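Local coordinates for protein Nrps/pks (Streptomyces albus, PDB 4OPE) that probably acts as a ketosynthase domain of a trans-AT polyketide synthase, extending the growing chain by decarboxylative condensation in oxazolomycin biosynthesis, at residues Asp235-Ala240 / His351-Ala356; Ala482-Thr487 / Pro561-Pro566. One frame throughout, in Å; residues are numbered along the deposited sequence.

How the contacts relate
Contact 1 and contact 2 lie on opposite sides of the chain's centre, about 15 and 20 Å from it respectively. Their own centres are about 34 Å apart and their nearest atoms about 19 Å apart, so they do not touch. They follow one another in series along the chain. Contact 1 belongs to the thiolase-like ketosynthase core and borders the probable active site, where the side chain of His351 touches that of Cys176. Contact 2 joins helix 481-488 to the extended segment 561-566, well removed from that site. One contact thus borders the presumed reaction centre, while the other packs a helix against a later loop.

Contact 1 (Asp235-Ala240 / His351-Ala356); sequences DGYVPA and HAESAA
Val238, Pro239 and Ala240 run alongside His351 and Ala352, joined by two backbone hydrogen bonds. His351 N donates to Val238 O over 2.8 Å, and Ala240 N returns a bond to His351 O at 2.9 Å. Pro239 and His351 form a single beta bridge between these two bonds. A CA-H...O contact from Pro239 CA to His351 O adds to the bridged pair, and another from Ala352 CA to Ala240 O continues the pairing on its far side.

The aromatic contact is edge-to-face: CD2 of His351 sits over the centre of the Tyr237 ring, 3.6 Å above its plane, with the ring planes inclined at 59°. The imidazole reaches that face because CG of His351 is anti to its own backbone N (chi1 -175°). The Gly-His-Ala-Glu sequence is that of the family motif whose histidine belongs to the ketosynthase Cys-His-His triad, and the His351 side chain touches Cys176, so the tyrosine probably packs behind an active-site histidine. With an alanine in place of Tyr237, the imidazole would probably lose the surface under its CD2 edge and be less restrained from turning.

Polar and apolar contacts meet at Glu353. Its OE1 lies at the edge of the tyrosine ring, 4.0 Å from Tyr237 CE2, with the carboxylate turned 81° from the ring, and also approaches Pro239 CB at 3.8 Å. The other oxygen, OE2, forms a salt bridge with Lys211 and accepts from Asn204, whose ND2 also bonds to Ala240 O.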
# COMPACT_ATOMS: atom_id res chain seq x y z
N ASP A 235 13.08 -27.46 -1.91
CA ASP A 235 12.77 -27.19 -3.32
C ASP A 235 11.53 -26.33 -3.51
O ASP A 235 10.75 -26.53 -4.46
CB ASP A 235 12.62 -28.51 -4.10
CG ASP A 235 11.41 -29.33 -3.69
OD1 ASP A 235 10.62 -28.87 -2.85
OD2 ASP A 235 11.22 -30.45 -4.19
N GLY A 236 11.37 -25.36 -2.62
CA GLY A 236 10.27 -24.42 -2.70
C GLY A 236 9.65 -24.14 -1.35
O GLY A 236 10.18 -24.52 -0.32
N TYR A 237 8.48 -23.50 -1.34
CA TYR A 237 7.84 -23.22 -0.07
C TYR A 237 6.44 -23.77 0.01
O TYR A 237 5.98 -24.40 -0.91
CB TYR A 237 7.86 -21.72 0.20
CG TYR A 237 7.10 -20.85 -0.77
CD1 TYR A 237 7.75 -20.27 -1.83
CD2 TYR A 237 5.75 -20.56 -0.60
CE1 TYR A 237 7.10 -19.43 -2.70
CE2 TYR A 237 5.09 -19.72 -1.49
CZ TYR A 237 5.79 -19.16 -2.54
OH TYR A 237 5.20 -18.34 -3.45
N VAL A 238 5.81 -23.56 1.13
CA VAL A 238 4.41 -23.92 1.29
C VAL A 238 3.60 -22.71 1.80
O VAL A 238 3.98 -22.04 2.74
CB VAL A 238 4.28 -25.13 2.23
CG1 VAL A 238 4.91 -24.89 3.56
CG2 VAL A 238 2.83 -25.48 2.45
N PRO A 239 2.48 -22.40 1.15
CA PRO A 239 1.71 -21.26 1.62
C PRO A 239 1.16 -21.46 3.03
O PRO A 239 0.84 -22.57 3.46
CB PRO A 239 0.54 -21.18 0.61
CG PRO A 239 0.98 -21.96 -0.56
CD PRO A 239 1.78 -23.08 0.05
N ALA A 240 1.04 -20.37 3.74
CA ALA A 240 0.38 -20.40 5.01
C ALA A 240 -0.48 -19.17 5.23
O ALA A 240 -0.23 -18.12 4.62
CB ALA A 240 1.40 -20.50 6.10
N HIS A 351 5.14 -20.36 4.70
CA HIS A 351 5.35 -19.04 4.23
C HIS A 351 4.02 -18.31 4.22
O HIS A 351 3.22 -18.51 3.31
CB HIS A 351 5.86 -19.16 2.81
CG HIS A 351 6.26 -17.86 2.18
ND1 HIS A 351 5.93 -16.65 2.71
CD2 HIS A 351 6.98 -17.60 1.06
CE1 HIS A 351 6.40 -15.68 1.94
NE2 HIS A 351 7.04 -16.23 0.93
N ALA A 352 3.78 -17.45 5.22
CA ALA A 352 2.51 -16.76 5.35
C ALA A 352 2.35 -15.54 4.44
O ALA A 352 1.46 -14.71 4.67
CB ALA A 352 2.29 -16.34 6.78
N GLU A 353 3.19 -15.42 3.44
CA GLU A 353 2.96 -14.50 2.35
C GLU A 353 2.85 -13.10 2.87
O GLU A 353 3.79 -12.66 3.48
CB GLU A 353 1.80 -14.99 1.50
CG GLU A 353 2.29 -16.23 0.77
CD GLU A 353 1.24 -17.12 0.14
OE1 GLU A 353 1.64 -17.81 -0.82
OE2 GLU A 353 0.08 -17.15 0.56
N SER A 354 1.74 -12.41 2.74
CA SER A 354 1.72 -11.03 3.23
C SER A 354 1.83 -10.89 4.76
O SER A 354 2.14 -9.82 5.28
CB SER A 354 0.49 -10.26 2.71
OG SER A 354 -0.71 -11.05 2.71
N ALA A 355 1.58 -11.96 5.48
CA ALA A 355 1.66 -11.99 6.93
C ALA A 355 2.96 -12.58 7.43
O ALA A 355 3.16 -12.66 8.62
CB ALA A 355 0.48 -12.79 7.48
N ALA A 356 3.83 -12.99 6.54
CA ALA A 356 5.15 -13.57 6.87
C ALA A 356 5.96 -12.74 7.85
O ALA A 356 6.49 -13.25 8.84
CB ALA A 356 5.95 -13.78 5.62

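Contact 2 (Ala482-Thr487 / Pro561-Pro566); sequences AAVAAT and PRVSLP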
# COMPACT_ATOMS: atom_id res chain seq x y z
N ALA A 482 -3.24 -8.58 41.26
CA ALA A 482 -3.49 -7.17 41.02
C ALA A 482 -3.36 -6.84 39.56
O ALA A 482 -4.03 -5.95 39.07
CB ALA A 482 -2.56 -6.31 41.86
N ALA A 483 -2.48 -7.55 38.88
CA ALA A 483 -2.23 -7.38 37.46
C ALA A 483 -3.40 -7.90 36.63
O ALA A 483 -3.75 -7.34 35.57
CB ALA A 483 -0.92 -8.10 37.07
N VAL A 484 -4.00 -8.98 37.10
CA VAL A 484 -5.12 -9.55 36.40
C VAL A 484 -6.27 -8.57 36.49
O VAL A 484 -6.91 -8.27 35.49
CB VAL A 484 -5.50 -10.90 37.02
CG1 VAL A 484 -6.84 -11.38 36.47
CG2 VAL A 484 -4.43 -11.94 36.72
N ALA A 485 -6.53 -8.08 37.68
CA ALA A 485 -7.53 -7.05 37.92
C ALA A 485 -7.29 -5.83 37.07
O ALA A 485 -8.21 -5.37 36.39
CB ALA A 485 -7.50 -6.62 39.40
N ALA A 486 -6.06 -5.30 37.13
CA ALA A 486 -5.74 -4.05 36.43
C ALA A 486 -6.00 -4.20 34.93
O ALA A 486 -6.61 -3.34 34.32
CB ALA A 486 -4.30 -3.61 36.69
N THR A 487 -5.56 -5.32 34.37
CA THR A 487 -5.61 -5.52 32.95
C THR A 487 -7.04 -5.48 32.44
O THR A 487 -7.35 -4.80 31.45
CB THR A 487 -4.93 -6.85 32.58
OG1 THR A 487 -3.50 -6.71 32.80
CG2 THR A 487 -5.21 -7.23 31.14
N PRO A 561 1.13 -3.12 37.09
CA PRO A 561 1.75 -3.97 36.10
C PRO A 561 0.68 -4.72 35.28
O PRO A 561 -0.42 -4.96 35.79
CB PRO A 561 2.55 -4.93 36.96
CG PRO A 561 1.70 -5.09 38.21
CD PRO A 561 0.93 -3.80 38.38
N ARG A 562 0.99 -5.08 34.03
CA ARG A 562 0.00 -5.81 33.25
C ARG A 562 0.41 -7.20 32.76
O ARG A 562 1.56 -7.56 32.68
CB ARG A 562 -0.52 -4.92 32.13
CG ARG A 562 -1.38 -3.79 32.74
CD ARG A 562 -2.11 -2.94 31.70
NE ARG A 562 -1.23 -2.48 30.61
CZ ARG A 562 -1.15 -1.21 30.18
NH1 ARG A 562 -1.87 -0.23 30.73
NH2 ARG A 562 -0.35 -0.91 29.18
N VAL A 563 -0.60 -7.99 32.48
CA VAL A 563 -0.44 -9.32 31.95
C VAL A 563 -1.38 -9.50 30.79
O VAL A 563 -2.36 -8.77 30.62
CB VAL A 563 -0.71 -10.40 33.00
CG1 VAL A 563 0.32 -10.26 34.11
CG2 VAL A 563 -2.11 -10.31 33.59
N SER A 564 -1.08 -10.50 29.99
CA SER A 564 -1.85 -10.80 28.81
C SER A 564 -2.85 -11.82 29.20
O SER A 564 -2.47 -12.88 29.68
CB SER A 564 -0.92 -11.43 27.82
OG SER A 564 0.16 -10.57 27.54
N LEU A 565 -4.12 -11.52 29.01
CA LEU A 565 -5.21 -12.44 29.31
C LEU A 565 -5.95 -12.72 28.04
O LEU A 565 -5.94 -11.91 27.11
CB LEU A 565 -6.19 -11.82 30.29
CG LEU A 565 -5.59 -11.30 31.61
CD1 LEU A 565 -6.47 -10.26 32.25
CD2 LEU A 565 -5.34 -12.44 32.59
N PRO A 566 -6.66 -13.86 27.99
CA PRO A 566 -7.36 -14.18 26.78
C PRO A 566 -8.22 -13.02 26.28
O PRO A 566 -8.85 -12.31 27.07
CB PRO A 566 -8.20 -15.36 27.17
CG PRO A 566 -7.44 -16.00 28.29
CD PRO A 566 -6.79 -14.89 29.03
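The hydroxyl of Thr487 receives the backbone N-H of Val563, with Val563 N 3.2 Å from Thr487 OG1 and the bond almost straight at 172°. This bond joins helix residues 482-487 to the extended segment 561-566. The CB of Arg562 also packs against the hydroxyl, at 3.5 Å from Thr487 OG1, while its guanidinium group runs off toward Asp259, where NH2 makes a long, weak ion pair.

Apolar contacts accompany this bond. The methyl CG2 of Thr487 meets CD1 of Leu565 at 3.5 Å, the two side chains crossing at a slant. Toward the start of the segment, the CB of Ala483 points into the contact, lying 3.4 Å from Pro561 O and 3.9 Å from CG1 of Val563. The other valine methyl, CG2, faces Val484 CG2 at 4.2 Å, and Leu565 CD2 comes alongside that same Val484 branch.

The helix itself sets the threonine. With chi1 at -70°, OG1 folds back beside the backbone N, which places it 2.9 Å from Ala483 O, the carbonyl one turn earlier that also accepts the backbone N-H of Thr487. The small side chains of Ala483 and Ala486 are consistent with the close approach of the extended chain, the CA atoms of Ala483 and Arg562 being 5.0 Å apart.

Beyond the two segments, Arg491 binds the carbonyls of Leu565 and Pro566, and Ser564 OG bonds to Arg260 of the ketosynthase core, consistent with a segment passing back along the ketosynthase from the flanking subdomain. Phe471 of helix 458-473 packs on Leu565 and Pro566, while Tyr449 of strand 449-455 packs on Ala482 and Ala485 of helix 481-488.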